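Local coordinates for ferric iron-binding protein HitA (Pseudomonas aeruginosa PAO1, PDB 6IWF), which binds ferric iron and probably delivers it to a membrane transporter for uptake, and takes part in gallium internalisation, at residues 88-91 and 96-99; 152-157 and 218-223; 161-166 and 299-304. All coordinates share one frame; numbering follows the deposited sequence.

Interaction 1. Residues 88-91 and 96-99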
ATOM      1  N   GLU A  88      10.227   7.413  10.845  1.00 18.75           N
ATOM      2  CA  GLU A  88      10.330   6.235   9.995  1.00 22.00           C
ATOM      3  C   GLU A  88       9.225   6.174   8.947  1.00 18.87           C
ATOM      4  O   GLU A  88       9.321   5.365   8.017  1.00 17.41           O
ATOM      5  CB  GLU A  88      10.293   4.961  10.847  1.00 23.14           C
ATOM      6  CG  GLU A  88       9.022   4.808  11.682  1.00 23.51           C
ATOM      7  CD  GLU A  88       9.174   5.336  13.103  1.00 29.62           C
ATOM      8  OE1 GLU A  88       9.981   6.272  13.321  1.00 26.17           O
ATOM      9  OE2 GLU A  88       8.483   4.814  14.008  1.00 35.12           O
ATOM     10  N   HIS A  89       8.187   6.998   9.081  1.00 15.01           N
ATOM     11  CA  HIS A  89       7.052   7.029   8.165  1.00 13.82           C
ATOM     12  C   HIS A  89       7.106   8.217   7.213  1.00 14.80           C
ATOM     13  O   HIS A  89       6.070   8.626   6.675  1.00 15.04           O
ATOM     14  CB  HIS A  89       5.743   7.053   8.951  1.00 17.19           C
ATOM     15  CG  HIS A  89       5.514   5.824   9.771  1.00 15.71           C
ATOM     16  ND1 HIS A  89       4.826   5.842  10.964  1.00 17.87           N
ATOM     17  CD2 HIS A  89       5.893   4.539   9.572  1.00 14.08           C
ATOM     18  CE1 HIS A  89       4.782   4.618  11.461  1.00 19.59           C
ATOM     19  NE2 HIS A  89       5.423   3.809  10.637  1.00 15.97           N
ATOM     20  N   ALA A  90       8.288   8.793   7.014  1.00 17.24           N
ATOM     21  CA  ALA A  90       8.497   9.845   6.038  1.00 14.47           C
ATOM     22  C   ALA A  90       9.766   9.547   5.254  1.00 14.29           C
ATOM     23  O   ALA A  90      10.582   8.711   5.650  1.00 18.66           O
ATOM     24  CB  ALA A  90       8.597  11.219   6.707  1.00 15.03           C
ATOM     25  N   GLY A  91       9.918  10.226   4.123  1.00 10.16           N
ATOM     26  CA  GLY A  91      11.162  10.121   3.377  1.00 11.90           C
ATOM     27  C   GLY A  91      12.352  10.609   4.181  1.00 14.13           C
ATOM     28  O   GLY A  91      12.245  11.514   5.013  1.00 11.64           O
ATOM     29  N   TRP A  96       8.738  13.323   1.166  1.00  7.74           N
ATOM     30  CA  TRP A  96       7.445  12.668   1.040  1.00  6.77           C
ATOM     31  C   TRP A  96       7.065  12.206   2.433  1.00  4.25           C
ATOM     32  O   TRP A  96       7.907  12.147   3.328  1.00  7.00           O
ATOM     33  CB  TRP A  96       7.467  11.515   0.023  1.00  7.05           C
ATOM     34  CG  TRP A  96       8.383  10.387   0.346  1.00  6.54           C
ATOM     35  CD1 TRP A  96       9.657  10.212  -0.109  1.00  7.14           C
ATOM     36  CD2 TRP A  96       8.092   9.252   1.178  1.00  8.89           C
ATOM     37  NE1 TRP A  96      10.183   9.044   0.397  1.00  8.29           N
ATOM     38  CE2 TRP A  96       9.244   8.436   1.188  1.00 10.52           C
ATOM     39  CE3 TRP A  96       6.977   8.860   1.926  1.00  8.85           C
ATOM     40  CZ2 TRP A  96       9.318   7.242   1.925  1.00  9.75           C
ATOM     41  CZ3 TRP A  96       7.047   7.668   2.655  1.00 12.11           C
ATOM     42  CH2 TRP A  96       8.208   6.876   2.642  1.00 11.24           C
ATOM     43  N   ILE A  97       5.789  11.902   2.624  1.00  4.94           N
ATOM     44  CA  ILE A  97       5.298  11.607   3.964  1.00  5.53           C
ATOM     45  C   ILE A  97       4.244  10.515   3.894  1.00  5.76           C
ATOM     46  O   ILE A  97       3.408  10.494   2.986  1.00  5.38           O
ATOM     47  CB  ILE A  97       4.746  12.873   4.658  1.00  7.89           C
ATOM     48  CG1 ILE A  97       4.572  12.617   6.151  1.00  9.09           C
ATOM     49  CG2 ILE A  97       3.466  13.376   3.986  1.00  5.81           C
ATOM     50  CD1 ILE A  97       4.543  13.919   6.971  1.00  9.71           C
ATOM     51  N   GLY A  98       4.301   9.598   4.855  1.00  5.53           N
ATOM     52  CA  GLY A  98       3.312   8.535   4.913  1.00  6.58           C
ATOM     53  C   GLY A  98       1.965   9.075   5.357  1.00  8.08           C
ATOM     54  O   GLY A  98       1.880   9.996   6.173  1.00  9.67           O
ATOM     55  N   ILE A  99       0.903   8.509   4.787  1.00  5.95           N
ATOM     56  CA  ILE A  99      -0.469   8.931   5.051  1.00  5.78           C
ATOM     57  C   ILE A  99      -1.243   7.853   5.793  1.00  7.79           C
ATOM     58  O   ILE A  99      -1.898   8.133   6.797  1.00  8.15           O
ATOM     59  CB  ILE A  99      -1.194   9.327   3.747  1.00  7.21           C
ATOM     60  CG1 ILE A  99      -0.412  10.404   2.985  1.00  6.65           C
ATOM     61  CG2 ILE A  99      -2.602   9.791   4.049  1.00 10.05           C
ATOM     62  CD1 ILE A  99      -0.132  11.659   3.803  1.00  8.01           C
TER

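Interaction 2. Residues 152-157 and 218-223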
ATOM      1  N   LYS A 152      15.006  -9.140   1.611  1.00  4.60           N
ATOM      2  CA  LYS A 152      15.691  -8.436   2.689  1.00  7.56           C
ATOM      3  C   LYS A 152      15.817  -9.299   3.942  1.00 11.13           C
ATOM      4  O   LYS A 152      16.854  -9.268   4.625  1.00 10.58           O
ATOM      5  CB  LYS A 152      14.942  -7.141   2.989  1.00  9.73           C
ATOM      6  CG  LYS A 152      15.592  -5.905   2.417  1.00 23.40           C
ATOM      7  CD  LYS A 152      16.783  -5.512   3.274  1.00 26.31           C
ATOM      8  CE  LYS A 152      17.023  -4.017   3.224  1.00 26.06           C
ATOM      9  NZ  LYS A 152      17.856  -3.558   4.367  1.00 36.21           N
ATOM     10  N   LEU A 153      14.779 -10.078   4.256  1.00  5.38           N
ATOM     11  CA  LEU A 153      14.751 -10.862   5.482  1.00  6.54           C
ATOM     12  C   LEU A 153      15.414 -12.219   5.337  1.00  6.17           C
ATOM     13  O   LEU A 153      16.022 -12.707   6.299  1.00  6.87           O
ATOM     14  CB  LEU A 153      13.303 -11.063   5.944  1.00  4.59           C
ATOM     15  CG  LEU A 153      12.582  -9.753   6.284  1.00  5.20           C
ATOM     16  CD1 LEU A 153      11.076  -9.994   6.388  1.00  7.14           C
ATOM     17  CD2 LEU A 153      13.134  -9.122   7.571  1.00  7.33           C
ATOM     18  N   LYS A 154      15.318 -12.837   4.156  1.00  6.60           N
ATOM     19  CA  LYS A 154      15.762 -14.205   3.962  1.00  8.10           C
ATOM     20  C   LYS A 154      16.902 -14.341   2.967  1.00  7.81           C
ATOM     21  O   LYS A 154      17.552 -15.397   2.937  1.00  9.77           O
ATOM     22  CB  LYS A 154      14.584 -15.084   3.515  1.00  7.01           C
ATOM     23  CG  LYS A 154      13.395 -15.016   4.431  1.00  5.05           C
ATOM     24  CD  LYS A 154      13.715 -15.651   5.781  1.00  9.00           C
ATOM     25  CE  LYS A 154      12.466 -15.727   6.653  1.00 13.58           C
ATOM     26  NZ  LYS A 154      12.789 -16.184   8.048  1.00 19.86           N
ATOM     27  N   GLY A 155      17.190 -13.310   2.189  1.00  5.70           N
ATOM     28  CA  GLY A 155      18.278 -13.352   1.238  1.00  8.33           C
ATOM     29  C   GLY A 155      17.799 -13.707  -0.159  1.00 10.67           C
ATOM     30  O   GLY A 155      16.719 -14.263  -0.360  1.00  8.09           O
ATOM     31  N   GLN A 156      18.649 -13.392  -1.138  1.00 10.45           N
ATOM     32  CA  GLN A 156      18.255 -13.511  -2.541  1.00 12.13           C
ATOM     33  C   GLN A 156      17.984 -14.958  -2.930  1.00 10.67           C
ATOM     34  O   GLN A 156      17.031 -15.238  -3.667  1.00 11.26           O
ATOM     35  CB  GLN A 156      19.341 -12.901  -3.429  1.00 17.35           C
ATOM     36  CG  GLN A 156      19.115 -13.124  -4.919  1.00 23.00           C
ATOM     37  CD  GLN A 156      18.052 -12.207  -5.494  1.00 24.97           C
ATOM     38  OE1 GLN A 156      17.717 -11.179  -4.908  1.00 29.29           O
ATOM     39  NE2 GLN A 156      17.520 -12.574  -6.655  1.00 27.24           N
ATOM     40  N   GLU A 157      18.800 -15.899  -2.438  1.00 11.45           N
ATOM     41  CA  GLU A 157      18.659 -17.281  -2.885  1.00 13.26           C
ATOM     42  C   GLU A 157      17.388 -17.910  -2.335  1.00 11.86           C
ATOM     43  O   GLU A 157      16.661 -18.590  -3.066  1.00 10.34           O
ATOM     44  CB  GLU A 157      19.888 -18.090  -2.481  1.00 17.00           C
ATOM     45  CG  GLU A 157      21.193 -17.440  -2.933  1.00 27.03           C
ATOM     46  CD  GLU A 157      21.868 -16.601  -1.847  1.00 37.49           C
ATOM     47  OE1 GLU A 157      21.216 -15.709  -1.234  1.00 29.45           O
ATOM     48  OE2 GLU A 157      23.072 -16.840  -1.615  1.00 39.27           O
ATOM     49  N   GLN A 218       6.882 -11.592  13.242  1.00  8.47           N
ATOM     50  CA  GLN A 218       7.843 -10.977  12.322  1.00 10.26           C
ATOM     51  C   GLN A 218       8.000 -11.786  11.049  1.00  9.58           C
ATOM     52  O   GLN A 218       9.007 -11.653  10.352  1.00 11.67           O
ATOM     53  CB  GLN A 218       9.214 -10.758  12.968  1.00  9.31           C
ATOM     54  CG  GLN A 218       9.181  -9.749  14.072  1.00 10.61           C
ATOM     55  CD  GLN A 218      10.566  -9.329  14.507  1.00  9.14           C
ATOM     56  OE1 GLN A 218      11.581  -9.860  14.038  1.00  8.46           O
ATOM     57  NE2 GLN A 218      10.617  -8.384  15.424  1.00  8.86           N
ATOM     58  N   ASP A 219       6.989 -12.594  10.733  1.00  8.18           N
ATOM     59  CA  ASP A 219       6.983 -13.321   9.478  1.00  5.50           C
ATOM     60  C   ASP A 219       7.067 -12.353   8.301  1.00  7.61           C
ATOM     61  O   ASP A 219       6.520 -11.249   8.355  1.00  5.57           O
ATOM     62  CB  ASP A 219       5.707 -14.147   9.348  1.00  4.85           C
ATOM     63  CG  ASP A 219       5.822 -15.210   8.280  1.00  8.46           C
ATOM     64  OD1 ASP A 219       6.558 -16.194   8.541  1.00  6.80           O
ATOM     65  OD2 ASP A 219       5.193 -15.047   7.191  1.00  6.39           O
ATOM     66  N   PRO A 220       7.720 -12.739   7.203  1.00  5.28           N
ATOM     67  CA  PRO A 220       7.705 -11.840   6.036  1.00  5.18           C
ATOM     68  C   PRO A 220       6.293 -11.538   5.564  1.00  4.65           C
ATOM     69  O   PRO A 220       6.039 -10.440   5.058  1.00  5.44           O
ATOM     70  CB  PRO A 220       8.522 -12.603   4.979  1.00  6.09           C
ATOM     71  CG  PRO A 220       9.419 -13.514   5.784  1.00  5.83           C
ATOM     72  CD  PRO A 220       8.564 -13.930   6.982  1.00  6.28           C
ATOM     73  N   GLY A 221       5.353 -12.456   5.764  1.00  3.78           N
ATOM     74  CA  GLY A 221       3.996 -12.213   5.336  1.00  4.50           C
ATOM     75  C   GLY A 221       3.188 -11.326   6.257  1.00  3.56           C
ATOM     76  O   GLY A 221       2.001 -11.128   5.993  1.00  4.71           O
ATOM     77  N   ALA A 222       3.802 -10.826   7.340  1.00  3.97           N
ATOM     78  CA  ALA A 222       3.201  -9.850   8.246  1.00  4.54           C
ATOM     79  C   ALA A 222       3.661  -8.423   7.930  1.00  5.09           C
ATOM     80  O   ALA A 222       3.493  -7.514   8.751  1.00  4.63           O
ATOM     81  CB  ALA A 222       3.526 -10.222   9.701  1.00  5.33           C
ATOM     82  N   LEU A 223       4.204  -8.219   6.730  1.00  4.41           N
ATOM     83  CA  LEU A 223       4.755  -6.940   6.305  1.00  3.83           C
ATOM     84  C   LEU A 223       3.733  -5.815   6.421  1.00  4.95           C
ATOM     85  O   LEU A 223       2.581  -5.958   6.001  1.00  5.02           O
ATOM     86  CB  LEU A 223       5.224  -7.063   4.859  1.00  4.97           C
ATOM     87  CG  LEU A 223       5.828  -5.817   4.231  1.00  5.68           C
ATOM     88  CD1 LEU A 223       7.160  -5.487   4.892  1.00  7.90           C
ATOM     89  CD2 LEU A 223       5.987  -6.011   2.687  1.00  5.39           C
TER

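Interaction 3. Residues 161-166 and 299-304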
ATOM      1  N   ASP A 161      14.094 -19.224  -4.483  1.00  7.19           N
ATOM      2  CA  ASP A 161      13.499 -20.550  -4.306  1.00  7.23           C
ATOM      3  C   ASP A 161      12.027 -20.435  -3.941  1.00  8.80           C
ATOM      4  O   ASP A 161      11.180 -21.187  -4.453  1.00  7.00           O
ATOM      5  CB  ASP A 161      14.247 -21.327  -3.220  1.00 11.82           C
ATOM      6  CG  ASP A 161      15.622 -21.799  -3.662  1.00 17.31           C
ATOM      7  OD1 ASP A 161      15.900 -21.800  -4.882  1.00 18.48           O
ATOM      8  OD2 ASP A 161      16.417 -22.178  -2.775  1.00 22.68           O
ATOM      9  N   TRP A 162      11.706 -19.496  -3.046  1.00  5.17           N
ATOM     10  CA  TRP A 162      10.323 -19.295  -2.628  1.00  5.26           C
ATOM     11  C   TRP A 162       9.459 -18.840  -3.800  1.00  6.12           C
ATOM     12  O   TRP A 162       8.386 -19.402  -4.052  1.00  6.20           O
ATOM     13  CB  TRP A 162      10.291 -18.290  -1.472  1.00  6.09           C
ATOM     14  CG  TRP A 162       8.927 -17.817  -1.077  1.00  6.65           C
ATOM     15  CD1 TRP A 162       8.004 -18.484  -0.312  1.00  6.73           C
ATOM     16  CD2 TRP A 162       8.338 -16.561  -1.420  1.00  7.00           C
ATOM     17  NE1 TRP A 162       6.867 -17.710  -0.168  1.00  7.58           N
ATOM     18  CE2 TRP A 162       7.053 -16.525  -0.838  1.00  6.29           C
ATOM     19  CE3 TRP A 162       8.777 -15.462  -2.164  1.00  5.17           C
ATOM     20  CZ2 TRP A 162       6.193 -15.432  -0.987  1.00  9.52           C
ATOM     21  CZ3 TRP A 162       7.923 -14.370  -2.304  1.00  9.58           C
ATOM     22  CH2 TRP A 162       6.646 -14.370  -1.721  1.00  6.94           C
ATOM     23  N   LEU A 163       9.942 -17.856  -4.568  1.00  5.29           N
ATOM     24  CA  LEU A 163       9.140 -17.344  -5.671  1.00  4.88           C
ATOM     25  C   LEU A 163       9.018 -18.372  -6.785  1.00  8.25           C
ATOM     26  O   LEU A 163       7.994 -18.418  -7.470  1.00  6.34           O
ATOM     27  CB  LEU A 163       9.733 -16.037  -6.194  1.00  7.23           C
ATOM     28  CG  LEU A 163       8.762 -15.158  -6.978  1.00 11.20           C
ATOM     29  CD1 LEU A 163       7.527 -14.794  -6.137  1.00  8.68           C
ATOM     30  CD2 LEU A 163       9.466 -13.898  -7.511  1.00 10.73           C
ATOM     31  N   THR A 164      10.032 -19.221  -6.951  1.00  6.34           N
ATOM     32  CA  THR A 164       9.916 -20.342  -7.885  1.00  6.06           C
ATOM     33  C   THR A 164       8.782 -21.271  -7.477  1.00  6.06           C
ATOM     34  O   THR A 164       7.969 -21.680  -8.312  1.00  8.32           O
ATOM     35  CB  THR A 164      11.233 -21.107  -7.951  1.00  8.28           C
ATOM     36  OG1 THR A 164      12.237 -20.261  -8.512  1.00  7.66           O
ATOM     37  CG2 THR A 164      11.094 -22.360  -8.817  1.00  9.93           C
ATOM     38  N   GLY A 165       8.697 -21.591  -6.181  1.00  4.02           N
ATOM     39  CA  GLY A 165       7.578 -22.385  -5.703  1.00  5.72           C
ATOM     40  C   GLY A 165       6.238 -21.710  -5.937  1.00  6.93           C
ATOM     41  O   GLY A 165       5.268 -22.362  -6.323  1.00  7.04           O
ATOM     42  N   LEU A 166       6.158 -20.394  -5.705  1.00  6.26           N
ATOM     43  CA  LEU A 166       4.896 -19.706  -5.979  1.00  7.34           C
ATOM     44  C   LEU A 166       4.532 -19.766  -7.462  1.00  7.25           C
ATOM     45  O   LEU A 166       3.360 -19.933  -7.808  1.00  9.51           O
ATOM     46  CB  LEU A 166       4.957 -18.261  -5.489  1.00  8.23           C
ATOM     47  CG  LEU A 166       4.256 -18.038  -4.150  1.00  9.44           C
ATOM     48  CD1 LEU A 166       4.929 -18.820  -3.030  1.00  9.34           C
ATOM     49  CD2 LEU A 166       4.238 -16.537  -3.833  1.00  6.49           C
ATOM     50  N   LEU A 299      11.866  -6.510  -8.305  1.00  6.98           N
ATOM     51  CA  LEU A 299      11.306  -6.459  -9.649  1.00 10.01           C
ATOM     52  C   LEU A 299      12.092  -7.354 -10.592  1.00  8.64           C
ATOM     53  O   LEU A 299      11.507  -8.095 -11.392  1.00  9.03           O
ATOM     54  CB  LEU A 299      11.288  -5.016 -10.157  1.00 10.12           C
ATOM     55  CG  LEU A 299      10.454  -4.767 -11.415  1.00 20.81           C
ATOM     56  CD1 LEU A 299       9.045  -5.354 -11.288  1.00 21.53           C
ATOM     57  CD2 LEU A 299      10.400  -3.263 -11.691  1.00 18.53           C
ATOM     58  N   SER A 300      13.422  -7.322 -10.489  1.00  8.71           N
ATOM     59  CA  SER A 300      14.250  -8.167 -11.346  1.00 13.30           C
ATOM     60  C   SER A 300      13.981  -9.642 -11.095  1.00 11.66           C
ATOM     61  O   SER A 300      13.967 -10.449 -12.034  1.00 10.69           O
ATOM     62  CB  SER A 300      15.730  -7.867 -11.118  1.00 13.87           C
ATOM     63  OG  SER A 300      16.060  -6.608 -11.647  1.00 19.01           O
ATOM     64  N   LEU A 301      13.760 -10.013  -9.829  1.00  8.67           N
ATOM     65  CA  LEU A 301      13.502 -11.410  -9.509  1.00  8.17           C
ATOM     66  C   LEU A 301      12.161 -11.862 -10.064  1.00  9.15           C
ATOM     67  O   LEU A 301      12.048 -12.963 -10.617  1.00  9.15           O
ATOM     68  CB  LEU A 301      13.559 -11.606  -7.993  1.00  9.11           C
ATOM     69  CG  LEU A 301      13.225 -13.002  -7.495  1.00 10.70           C
ATOM     70  CD1 LEU A 301      14.142 -14.032  -8.151  1.00 14.98           C
ATOM     71  CD2 LEU A 301      13.338 -13.054  -5.966  1.00  8.80           C
ATOM     72  N   GLU A 302      11.131 -11.029  -9.923  1.00  7.86           N
ATOM     73  CA  GLU A 302       9.839 -11.328 -10.527  1.00  7.67           C
ATOM     74  C   GLU A 302       9.969 -11.542 -12.027  1.00 10.64           C
ATOM     75  O   GLU A 302       9.366 -12.464 -12.589  1.00 11.58           O
ATOM     76  CB  GLU A 302       8.864 -10.188 -10.264  1.00  9.73           C
ATOM     77  CG  GLU A 302       8.319 -10.115  -8.854  1.00 11.90           C
ATOM     78  CD  GLU A 302       7.275  -9.007  -8.714  1.00 17.22           C
ATOM     79  OE1 GLU A 302       6.507  -9.022  -7.733  1.00 16.52           O
ATOM     80  OE2 GLU A 302       7.223  -8.110  -9.592  1.00 18.78           O
ATOM     81  N   ARG A 303      10.749 -10.690 -12.692  1.00  9.12           N
ATOM     82  CA  ARG A 303      10.947 -10.847 -14.129  1.00 12.42           C
ATOM     83  C   ARG A 303      11.666 -12.146 -14.445  1.00 10.12           C
ATOM     84  O   ARG A 303      11.291 -12.860 -15.388  1.00 15.27           O
ATOM     85  CB  ARG A 303      11.724  -9.659 -14.677  1.00 14.94           C
ATOM     86  CG  ARG A 303      10.874  -8.434 -14.842  1.00 24.11           C
ATOM     87  CD  ARG A 303      10.177  -8.404 -16.212  1.00 23.69           C
ATOM     88  NE  ARG A 303       9.116  -7.396 -16.222  1.00 34.51           N
ATOM     89  CZ  ARG A 303       9.317  -6.085 -16.087  1.00 28.23           C
ATOM     90  NH1 ARG A 303       8.284  -5.253 -16.099  1.00 33.38           N
ATOM     91  NH2 ARG A 303      10.546  -5.596 -15.950  1.00 36.09           N
ATOM     92  N   ASP A 304      12.690 -12.484 -13.659  1.00 10.83           N
ATOM     93  CA  ASP A 304      13.462 -13.692 -13.932  1.00 11.23           C
ATOM     94  C   ASP A 304      12.604 -14.943 -13.781  1.00 14.85           C
ATOM     95  O   ASP A 304      12.734 -15.891 -14.569  1.00 12.15           O
ATOM     96  CB  ASP A 304      14.683 -13.759 -13.018  1.00 13.01           C
ATOM     97  CG  ASP A 304      15.687 -12.644 -13.287  1.00 22.52           C
ATOM     98  OD1 ASP A 304      15.522 -11.900 -14.280  1.00 31.55           O
ATOM     99  OD2 ASP A 304      16.649 -12.509 -12.497  1.00 30.71           O
TER

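Interaction 1. Residues 88-91 and 96-99
This is a short antiparallel bridge between a loop, 88-91, and the start of the long strand 97-108, joined to a glycine-on-tryptophan contact. It is mostly buried. Ala-90 and Ile-97 face each other as a single non-hydrogen-bonded antiparallel pair, their CA atoms 4.2 Å apart. Two backbone hydrogen bonds flank them. Gly-98 N gives its hydrogen to His-89 O at 2.7 Å, with a bent N-H...O angle of 144°. Gly-91 N reaches Trp-96 O at 2.9 Å and is much straighter, at 170°.

The Trp-96 ring folds back under Gly-91. Its CG lies between the backbone N and the carbonyl carbon, chi1 62°, which turns the indole toward the loop. Gly-91 CA sits over the five-membered ring, 3.5 Å from its centroid, in a CH-pi contact. Gly-91 N lies over the middle of the indole on the same face, so this one N-H is bonded to the tryptophan carbonyl while its nitrogen rests on the tryptophan ring. Gly-91 CA also lies 3.3 Å from Trp-96 NE1, so the loop backbone and the indole are in direct contact.

The fold is that of a periplasmic binding protein, and the strand that begins here belongs to its mixed sheet. Ile-97 also bonds through its backbone to Ala-229 of strand 224-231, so the loop lies along a strand with another sheet partner. Leu-65, Ile-66 and Ala-69 of helix 63-70 pack on the indole. On the bridge itself, Ala-90 CB touches Trp-96 O at 3.6 Å and comes within 4.3 Å of Ile-97 CG1.

Interaction 2. Residues 152-157 and 218-223
Asp-219 OD2 accepts two backbone N-H groups beside Pro-220, the residue that packs on Leu-153 and Lys-154. One is Gly-221 N, at 3.0 Å and 155°, arriving from above the carboxylate plane. This makes an Asx turn. The other is Leu-122 N, while Ser-121 OG bonds to Asp-219 OD1. The carboxylate is thus tied at both oxygens.

The contact across the segments is apolar. Leu-153 CD1 meets Pro-220 CA and CB, each at 3.9 Å, and the two side chains cross obliquely. Lys-154 comes at about a right angle to the proline, and its CE touches Pro-220 CG at 3.9 Å. The bend of its chain at chi2, -68°, carries CE to that atom. Lys-154 NZ remains 6.3 Å from Asp-219 OD1. The charges are opposite but not in contact, so any attraction is probably modest.

Both helix residues come from the last turn of helix 141-154. Gly-155, just after that helix, has positive phi and sits at the N-cap position of helix 156-169. Pro-220 opens a short 3-10 turn before strand 224-231. Gln-146 NE2 hydrogen-bonds to Pro-220 O and Val-150 touches the proline ring, so the C-terminal half of helix 141-154 lies against the loop that leads into the strand.

Interaction 3. Residues 161-166 and 299-304
Leu-163 and Leu-301 both hold CG anti to the backbone N, with chi1 -159° and 176°. Each leucine thereby extends from its own helix toward the other. This is a helix-helix contact between helix 156-169 and the C-terminal helix 296-305 of a periplasmic binding protein fold. It is small, with 111 Å² of surface buried between the two segments, and it lies away from the annotated iron ligands.

The two leucine side chains run antiparallel, side by side. They meet alongside one another, not end on. The branch that does the touching on Leu-163 is CD2. It rests on Leu-301 CG at 3.9 Å and also approaches the backbone of the next residue, so one methyl group serves two neighbours on helix 296-305. A chi1 of -75° sets Glu-302 CG beside Leu-163 CD2, and the chain then runs on extended. The contact made by Glu-302 is therefore aliphatic. No hydrogen bond joins the two segments.

Helix 141-154 also borders the contact. Its Phe-143 packs on Leu-163, Leu-166 and Glu-302, and Leu-144 also meets Glu-302. Leu-301 has further neighbours on helix 156-169, namely Gln-156, Ala-159 and Glu-160. Leu-163 also touches Leu-307, close to the chain end. The C-terminal helix thus packs against two helices that follow one another in sequence.

Elsewhere on helix 156-169, Trp-162 bonds through NE1 to Leu-122 O, and Leu-166 CD1 sits 3.6 Å above the plane of the Trp-162 indole. At the interface, Leu-163 CD2 lies 4.0 Å from Glu-302 CA and 4.2 Å from Glu-302 CG.

How the interactions relate
Interactions 2 and 3 are neighbours, with centres about 13 Å apart. They share helix 156-169: residues 156-157 fall in the first segment of interaction 2, and 161-166 in interaction 3. They touch where Gln-156 packs on Leu-301. Their segments alternate along the chain, so the two contacts cross in sequence. Interaction 1 stands apart. Its centre is about 22 Å from that of interaction 2 and about 28 Å from that of interaction 3, and it closes before either opens. It is also the one nearest the iron site: Gly-98 is about 11 Å from the side chain of Glu-60, which binds ferric iron though none is bound here. Interactions 2 and 3 lie away from that site.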